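Transmembrane oligosaccharyl transferase (Archaeoglobus fulgidus, PDB 3WAJ) belongs to the STT3/AglB family of membrane oligosaccharyl transferases of the GT-C clan, pairing a multi-helix membrane region with a globular C-terminal part. Local coordinates at residues G575-N580 / E593-F598; F588-E593 / S676-K681. All coordinates share one frame; numbering follows the deposited sequence.

Interaction 1: G575-N580 / E593-F598; sequences GNKYNN and ESYAEF
Tyr595 reaches from helix 593-602 to the loop 575-580 and ends on the side-chain amide of Asn580. Its CB leaves the helix toward the loop, and with CG anti to the backbone N (chi1 -171°) the ring points from the helix to the loop. On one flank of the ring CE1 comes 3.5 Å from Asn580 OD1; on the other, CE2 lies 4.0 Å from CG of Lys577, which approaches obliquely. CZ has both neighbours close by. At the tip, OH donates a hydrogen bond of 2.8 Å to OD1 of Asn580, lying in the carbonyl plane on a lone pair; the two side chains cross at about a right angle, and the amide and ring planes are 53° apart. Lys577 CG also packs 3.7 Å from Tyr595 OH, while the lysine amine turns away to a salt bridge with Glu627. One turn along the helix, Phe598 adds a looser contact, its CZ 4.3 Å from the backbone O of Asn580, which sits at the ring edge. The loop is itself braced: Asn576 OD1 accepts from Asn579 N at 2.8 Å, with the donor 36° above the carbonyl plane. This surface contact thus joins a helix to an Asx motif overlapping a type I beta turn, Lys577 to Asn580, within the AglB core domain.

Interaction 2: F588-E593 / S676-K681; sequences FTAENE and STMEAK
Two backbone hydrogen bonds fasten the linker 588-593 to the N-terminal turn of helix 678-684: Glu679 N gives to Phe588 O at 2.9 Å, and Met678 N gives to Ala590 O at 3.0 Å. Both use amides of the first turn, where Thr677 is the N-cap and its OG1 accepts from Ala680 N; OG1 reaches that amide from between the backbone N and the carbonyl carbon (chi1 68°), and is also hydrogen-bonded to the backbone O of Tyr674. Ala590 O lies in a cluster of donors. Met678 N meets it in the carbonyl plane, Thr677 CA makes a CA-H...O contact of 3.3 Å with Ala590 O, and a water donates to it as well. The same water donates to Ser676 O at 2.6 Å and accepts from Lys681 NZ, bridging the linker, the residue before the cap and a lysine of the helix. Glu593 OE1 is 6.4 Å from Lys681 NZ, and the glutamate carboxylate is instead held by the backbone N atoms of Ser691 and His692. Packing completes the contact. Ala590 CB rests on Met678 CG, while the methionine chain bends at chi2 and chi3 and carries its end away from the linker. At the Phe588 end of the contact, Phe588 and Glu679 lie at a slant, ring and carboxylate 56° apart, and Glu679 OE2 comes 3.3 Å from Phe588 CD1.

How the interactions relate
The two contacts have centres about 10 Å apart on the same side of the chain's centre, and Glu593 belongs to both. Their segments alternate along the chain: 575-580, 588-593, 593-598, then 676-681. Segment 588-593 runs from the end of helix 584-588 into helix 593-602, so the first contact reaches back to an earlier loop and the second forward to helix 678-684. The contacts also touch directly: Lys577 NZ lies 3.2 Å from Thr589 O, probably a hydrogen bond, and Ala596 CB packs 3.6 Å from Met678 CG. Together they tie helix 593-602 and the linker before it to a nearby loop and to helix 678-684, which comes over 70 residues later.

Interaction 1: G575-N580 / E593-F598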
ATOM      1  N   GLY A 575       5.526   2.554 -15.519  1.00 35.73           N
ATOM      2  CA  GLY A 575       5.760   2.509 -16.958  1.00 33.95           C
ATOM      3  C   GLY A 575       5.181   1.259 -17.633  1.00 32.43           C
ATOM      4  O   GLY A 575       4.278   0.622 -17.095  1.00 31.30           O
ATOM      5  N   ASN A 576       5.686   0.923 -18.819  1.00 31.59           N
ATOM      6  CA  ASN A 576       5.259  -0.280 -19.559  1.00 40.52           C
ATOM      7  C   ASN A 576       6.068  -0.481 -20.831  1.00 42.02           C
ATOM      8  O   ASN A 576       6.742   0.443 -21.291  1.00 42.84           O
ATOM      9  CB  ASN A 576       3.769  -0.225 -19.934  1.00 45.88           C
ATOM     10  CG  ASN A 576       3.428   0.972 -20.815  1.00 47.82           C
ATOM     11  OD1 ASN A 576       3.961   1.133 -21.927  1.00 49.23           O
ATOM     12  ND2 ASN A 576       2.539   1.823 -20.316  1.00 45.75           N
ATOM     13  N   LYS A 577       5.964  -1.665 -21.429  1.00 42.47           N
ATOM     14  CA  LYS A 577       6.671  -1.929 -22.692  1.00 45.98           C
ATOM     15  C   LYS A 577       5.832  -1.670 -23.940  1.00 48.41           C
ATOM     16  O   LYS A 577       6.355  -1.221 -24.957  1.00 58.12           O
ATOM     17  CB  LYS A 577       7.278  -3.336 -22.710  1.00 42.74           C
ATOM     18  CG  LYS A 577       8.692  -3.384 -22.158  1.00 53.55           C
ATOM     19  CD  LYS A 577       9.076  -4.748 -21.589  1.00 53.83           C
ATOM     20  CE  LYS A 577       8.556  -5.882 -22.442  1.00 59.08           C
ATOM     21  NZ  LYS A 577       8.816  -7.190 -21.777  1.00 66.12           N
ATOM     22  N   TYR A 578       4.531  -1.925 -23.860  1.00 45.82           N
ATOM     23  CA  TYR A 578       3.664  -1.776 -25.037  1.00 46.93           C
ATOM     24  C   TYR A 578       3.564  -0.327 -25.566  1.00 47.81           C
ATOM     25  O   TYR A 578       3.445  -0.120 -26.775  1.00 54.51           O
ATOM     26  CB  TYR A 578       2.276  -2.393 -24.781  1.00 40.87           C
ATOM     27  CG  TYR A 578       1.523  -1.756 -23.634  1.00 44.39           C
ATOM     28  CD1 TYR A 578       1.576  -2.298 -22.350  1.00 42.19           C
ATOM     29  CD2 TYR A 578       0.755  -0.615 -23.831  1.00 40.27           C
ATOM     30  CE1 TYR A 578       0.884  -1.718 -21.300  1.00 36.75           C
ATOM     31  CE2 TYR A 578       0.062  -0.029 -22.782  1.00 43.91           C
ATOM     32  CZ  TYR A 578       0.133  -0.587 -21.524  1.00 43.38           C
ATOM     33  OH  TYR A 578      -0.550  -0.001 -20.494  1.00 46.47           O
ATOM     34  N   ASN A 579       3.623   0.669 -24.677  1.00 45.73           N
ATOM     35  CA  ASN A 579       3.677   2.080 -25.106  1.00 44.23           C
ATOM     36  C   ASN A 579       5.044   2.729 -24.869  1.00 42.14           C
ATOM     37  O   ASN A 579       5.180   3.956 -24.910  1.00 42.02           O
ATOM     38  CB  ASN A 579       2.570   2.910 -24.441  1.00 49.14           C
ATOM     39  CG  ASN A 579       1.201   2.651 -25.040  1.00 54.06           C
ATOM     40  OD1 ASN A 579       1.079   2.314 -26.219  1.00 64.70           O
ATOM     41  ND2 ASN A 579       0.160   2.807 -24.227  1.00 48.82           N
ATOM     42  N   ASN A 580       6.041   1.890 -24.607  1.00 44.32           N
ATOM     43  CA  ASN A 580       7.410   2.327 -24.338  1.00 42.83           C
ATOM     44  C   ASN A 580       7.548   3.478 -23.333  1.00 39.40           C
ATOM     45  O   ASN A 580       8.305   4.424 -23.547  1.00 44.69           O
ATOM     46  CB  ASN A 580       8.121   2.634 -25.650  1.00 42.54           C
ATOM     47  CG  ASN A 580       8.268   1.398 -26.522  1.00 49.26           C
ATOM     48  OD1 ASN A 580       9.006   0.468 -26.176  1.00 53.46           O
ATOM     49  ND2 ASN A 580       7.560   1.376 -27.650  1.00 47.67           N
ATOM     50  N   GLU A 593      20.077  -5.456 -22.636  1.00 45.43           N
ATOM     51  CA  GLU A 593      20.630  -4.344 -21.873  1.00 44.82           C
ATOM     52  C   GLU A 593      20.400  -2.979 -22.553  1.00 52.04           C
ATOM     53  O   GLU A 593      20.185  -1.985 -21.868  1.00 55.30           O
ATOM     54  CB  GLU A 593      22.116  -4.569 -21.558  1.00 36.62           C
ATOM     55  CG  GLU A 593      22.646  -3.632 -20.485  1.00 39.90           C
ATOM     56  CD  GLU A 593      24.106  -3.867 -20.144  1.00 45.90           C
ATOM     57  OE1 GLU A 593      24.773  -4.679 -20.827  1.00 49.75           O
ATOM     58  OE2 GLU A 593      24.590  -3.231 -19.186  1.00 48.87           O
ATOM     59  N   SER A 594      20.435  -2.942 -23.887  1.00 49.66           N
ATOM     60  CA  SER A 594      20.211  -1.702 -24.643  1.00 47.82           C
ATOM     61  C   SER A 594      18.875  -1.045 -24.333  1.00 46.34           C
ATOM     62  O   SER A 594      18.818   0.166 -24.099  1.00 47.54           O
ATOM     63  CB  SER A 594      20.295  -1.954 -26.149  1.00 44.46           C
ATOM     64  OG  SER A 594      21.426  -2.737 -26.441  1.00 56.09           O
ATOM     65  N   TYR A 595      17.802  -1.835 -24.357  1.00 42.52           N
ATOM     66  CA  TYR A 595      16.479  -1.320 -24.025  1.00 41.67           C
ATOM     67  C   TYR A 595      16.442  -0.815 -22.580  1.00 47.98           C
ATOM     68  O   TYR A 595      15.919   0.264 -22.315  1.00 49.88           O
ATOM     69  CB  TYR A 595      15.402  -2.379 -24.245  1.00 38.55           C
ATOM     70  CG  TYR A 595      13.992  -1.827 -24.109  1.00 42.62           C
ATOM     71  CD1 TYR A 595      13.306  -1.345 -25.216  1.00 40.11           C
ATOM     72  CD2 TYR A 595      13.351  -1.783 -22.873  1.00 37.50           C
ATOM     73  CE1 TYR A 595      12.016  -0.841 -25.095  1.00 45.74           C
ATOM     74  CE2 TYR A 595      12.068  -1.285 -22.743  1.00 38.19           C
ATOM     75  CZ  TYR A 595      11.404  -0.815 -23.853  1.00 46.61           C
ATOM     76  OH  TYR A 595      10.127  -0.318 -23.722  1.00 51.41           O
ATOM     77  N   ALA A 596      17.001  -1.597 -21.654  1.00 44.10           N
ATOM     78  CA  ALA A 596      17.095  -1.180 -20.254  1.00 43.05           C
ATOM     79  C   ALA A 596      17.803   0.170 -20.106  1.00 40.41           C
ATOM     80  O   ALA A 596      17.373   1.038 -19.327  1.00 38.01           O
ATOM     81  CB  ALA A 596      17.800  -2.254 -19.412  1.00 37.69           C
ATOM     82  N   GLU A 597      18.894   0.318 -20.854  1.00 38.59           N
ATOM     83  CA  GLU A 597      19.702   1.539 -20.884  1.00 44.20           C
ATOM     84  C   GLU A 597      18.891   2.736 -21.403  1.00 44.38           C
ATOM     85  O   GLU A 597      19.031   3.858 -20.912  1.00 44.97           O
ATOM     86  CB  GLU A 597      20.939   1.309 -21.753  1.00 42.96           C
ATOM     87  CG  GLU A 597      22.212   1.915 -21.224  1.00 52.42           C
ATOM     88  CD  GLU A 597      22.480   1.546 -19.796  1.00 57.18           C
ATOM     89  OE1 GLU A 597      23.053   2.383 -19.082  1.00 59.07           O
ATOM     90  OE2 GLU A 597      22.122   0.430 -19.383  1.00 65.40           O
ATOM     91  N   PHE A 598      18.032   2.483 -22.385  1.00 42.39           N
ATOM     92  CA  PHE A 598      17.117   3.499 -22.871  1.00 41.17           C
ATOM     93  C   PHE A 598      16.215   3.949 -21.725  1.00 41.58           C
ATOM     94  O   PHE A 598      16.064   5.141 -21.461  1.00 46.63           O
ATOM     95  CB  PHE A 598      16.294   2.968 -24.057  1.00 39.65           C
ATOM     96  CG  PHE A 598      14.961   3.651 -24.225  1.00 41.45           C
ATOM     97  CD1 PHE A 598      14.879   4.934 -24.770  1.00 50.96           C
ATOM     98  CD2 PHE A 598      13.783   3.015 -23.837  1.00 37.66           C
ATOM     99  CE1 PHE A 598      13.641   5.574 -24.911  1.00 48.66           C
ATOM    100  CE2 PHE A 598      12.534   3.649 -23.973  1.00 39.92           C
ATOM    101  CZ  PHE A 598      12.466   4.929 -24.507  1.00 46.74           C
TER

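Interaction 2: F588-E593 / S676-K681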
ATOM      1  N   PHE A 588      12.779  -3.742 -15.572  1.00 31.50           N
ATOM      2  CA  PHE A 588      13.040  -5.110 -15.080  1.00 34.20           C
ATOM      3  C   PHE A 588      12.629  -6.259 -15.991  1.00 40.91           C
ATOM      4  O   PHE A 588      13.154  -7.369 -15.856  1.00 40.59           O
ATOM      5  CB  PHE A 588      12.470  -5.328 -13.667  1.00 27.49           C
ATOM      6  CG  PHE A 588      13.112  -4.453 -12.625  1.00 24.89           C
ATOM      7  CD1 PHE A 588      14.386  -4.741 -12.143  1.00 27.40           C
ATOM      8  CD2 PHE A 588      12.454  -3.324 -12.140  1.00 24.81           C
ATOM      9  CE1 PHE A 588      15.002  -3.916 -11.181  1.00 28.12           C
ATOM     10  CE2 PHE A 588      13.055  -2.485 -11.184  1.00 28.06           C
ATOM     11  CZ  PHE A 588      14.329  -2.779 -10.704  1.00 32.02           C
ATOM     12  N   THR A 589      11.701  -6.012 -16.914  1.00 37.31           N
ATOM     13  CA  THR A 589      11.328  -7.073 -17.851  1.00 38.40           C
ATOM     14  C   THR A 589      11.969  -6.864 -19.210  1.00 37.02           C
ATOM     15  O   THR A 589      11.604  -7.528 -20.187  1.00 34.06           O
ATOM     16  CB  THR A 589       9.826  -7.154 -18.079  1.00 36.76           C
ATOM     17  OG1 THR A 589       9.421  -5.987 -18.790  1.00 32.19           O
ATOM     18  CG2 THR A 589       9.055  -7.274 -16.747  1.00 33.70           C
ATOM     19  N   ALA A 590      12.887  -5.905 -19.277  1.00 35.10           N
ATOM     20  CA  ALA A 590      13.561  -5.593 -20.530  1.00 34.98           C
ATOM     21  C   ALA A 590      14.418  -6.790 -20.925  1.00 39.64           C
ATOM     22  O   ALA A 590      15.181  -7.339 -20.104  1.00 44.85           O
ATOM     23  CB  ALA A 590      14.408  -4.347 -20.392  1.00 30.68           C
ATOM     24  N   GLU A 591      14.301  -7.187 -22.184  1.00 38.00           N
ATOM     25  CA  GLU A 591      14.914  -8.416 -22.653  1.00 41.14           C
ATOM     26  C   GLU A 591      16.300  -8.252 -23.257  1.00 40.29           C
ATOM     27  O   GLU A 591      16.887  -9.226 -23.720  1.00 46.19           O
ATOM     28  CB  GLU A 591      13.974  -9.135 -23.609  1.00 49.09           C
ATOM     29  CG  GLU A 591      12.790  -9.758 -22.891  1.00 61.39           C
ATOM     30  CD  GLU A 591      11.593  -9.926 -23.790  1.00 75.70           C
ATOM     31  OE1 GLU A 591      11.756  -9.789 -25.024  1.00 80.90           O
ATOM     32  OE2 GLU A 591      10.490 -10.182 -23.261  1.00 82.15           O
ATOM     33  N   ASN A 592      16.827  -7.030 -23.234  1.00 41.63           N
ATOM     34  CA  ASN A 592      18.248  -6.794 -23.532  1.00 42.28           C
ATOM     35  C   ASN A 592      18.764  -5.561 -22.793  1.00 40.89           C
ATOM     36  O   ASN A 592      17.979  -4.713 -22.360  1.00 38.12           O
ATOM     37  CB  ASN A 592      18.508  -6.694 -25.046  1.00 39.99           C
ATOM     38  CG  ASN A 592      17.614  -5.682 -25.717  1.00 51.89           C
ATOM     39  OD1 ASN A 592      17.879  -4.471 -25.668  1.00 60.43           O
ATOM     40  ND2 ASN A 592      16.537  -6.162 -26.345  1.00 48.84           N
ATOM     41  N   GLU A 593      20.077  -5.456 -22.636  1.00 45.43           N
ATOM     42  CA  GLU A 593      20.630  -4.344 -21.873  1.00 44.82           C
ATOM     43  C   GLU A 593      20.400  -2.979 -22.553  1.00 52.04           C
ATOM     44  O   GLU A 593      20.185  -1.985 -21.868  1.00 55.30           O
ATOM     45  CB  GLU A 593      22.116  -4.569 -21.558  1.00 36.62           C
ATOM     46  CG  GLU A 593      22.646  -3.632 -20.485  1.00 39.90           C
ATOM     47  CD  GLU A 593      24.106  -3.867 -20.144  1.00 45.90           C
ATOM     48  OE1 GLU A 593      24.773  -4.679 -20.827  1.00 49.75           O
ATOM     49  OE2 GLU A 593      24.590  -3.231 -19.186  1.00 48.87           O
ATOM     50  N   SER A 676      16.495 -13.918 -19.806  1.00 34.01           N
ATOM     51  CA  SER A 676      17.023 -12.776 -20.551  1.00 39.67           C
ATOM     52  C   SER A 676      16.597 -11.423 -19.981  1.00 37.72           C
ATOM     53  O   SER A 676      17.103 -10.386 -20.385  1.00 42.21           O
ATOM     54  CB  SER A 676      16.593 -12.855 -22.009  1.00 36.91           C
ATOM     55  OG  SER A 676      17.320 -13.868 -22.643  1.00 51.62           O
ATOM     56  N   THR A 677      15.657 -11.429 -19.052  1.00 28.67           N
ATOM     57  CA  THR A 677      15.182 -10.170 -18.499  1.00 37.62           C
ATOM     58  C   THR A 677      16.240  -9.569 -17.593  1.00 41.19           C
ATOM     59  O   THR A 677      17.094 -10.301 -17.055  1.00 45.49           O
ATOM     60  CB  THR A 677      13.879 -10.358 -17.720  1.00 35.45           C
ATOM     61  OG1 THR A 677      14.148 -11.117 -16.532  1.00 35.89           O
ATOM     62  CG2 THR A 677      12.856 -11.070 -18.600  1.00 36.26           C
ATOM     63  N   MET A 678      16.175  -8.248 -17.424  1.00 32.38           N
ATOM     64  CA  MET A 678      17.053  -7.552 -16.491  1.00 34.38           C
ATOM     65  C   MET A 678      16.887  -8.074 -15.071  1.00 36.55           C
ATOM     66  O   MET A 678      17.862  -8.179 -14.326  1.00 37.40           O
ATOM     67  CB  MET A 678      16.788  -6.046 -16.511  1.00 32.56           C
ATOM     68  CG  MET A 678      17.398  -5.344 -17.681  1.00 39.24           C
ATOM     69  SD  MET A 678      19.207  -5.345 -17.625  1.00 42.28           S
ATOM     70  CE  MET A 678      19.451  -4.422 -16.105  1.00 35.60           C
ATOM     71  N   GLU A 679      15.655  -8.389 -14.687  1.00 27.53           N
ATOM     72  CA  GLU A 679      15.442  -8.869 -13.331  1.00 33.56           C
ATOM     73  C   GLU A 679      16.195 -10.177 -13.108  1.00 36.16           C
ATOM     74  O   GLU A 679      16.777 -10.378 -12.043  1.00 35.31           O
ATOM     75  CB  GLU A 679      13.958  -9.011 -12.972  1.00 33.72           C
ATOM     76  CG  GLU A 679      13.727  -9.648 -11.592  1.00 36.61           C
ATOM     77  CD  GLU A 679      14.394  -8.856 -10.468  1.00 38.73           C
ATOM     78  OE1 GLU A 679      14.750  -9.445  -9.420  1.00 36.42           O
ATOM     79  OE2 GLU A 679      14.547  -7.630 -10.626  1.00 41.23           O
ATOM     80  N   ALA A 680      16.244 -11.044 -14.118  1.00 34.40           N
ATOM     81  CA  ALA A 680      16.977 -12.311 -13.941  1.00 36.66           C
ATOM     82  C   ALA A 680      18.482 -12.110 -14.007  1.00 37.29           C
ATOM     83  O   ALA A 680      19.231 -12.752 -13.275  1.00 41.18           O
ATOM     84  CB  ALA A 680      16.531 -13.377 -14.939  1.00 27.81           C
ATOM     85  N   LYS A 681      18.920 -11.238 -14.911  1.00 35.91           N
ATOM     86  CA  LYS A 681      20.347 -10.956 -15.064  1.00 37.38           C
ATOM     87  C   LYS A 681      20.902 -10.306 -13.806  1.00 41.27           C
ATOM     88  O   LYS A 681      22.026 -10.559 -13.408  1.00 39.68           O
ATOM     89  CB  LYS A 681      20.579 -10.038 -16.268  1.00 35.47           C
ATOM     90  CG  LYS A 681      20.406 -10.722 -17.605  1.00 40.29           C
ATOM     91  CD  LYS A 681      20.485  -9.734 -18.749  1.00 45.53           C
ATOM     92  CE  LYS A 681      20.402 -10.423 -20.110  1.00 40.30           C
ATOM     93  NZ  LYS A 681      20.535  -9.426 -21.190  1.00 45.12           N
TER
HETATM   94  O   HOH W   1      18.154  -7.978 -20.394  1.00 40.38           O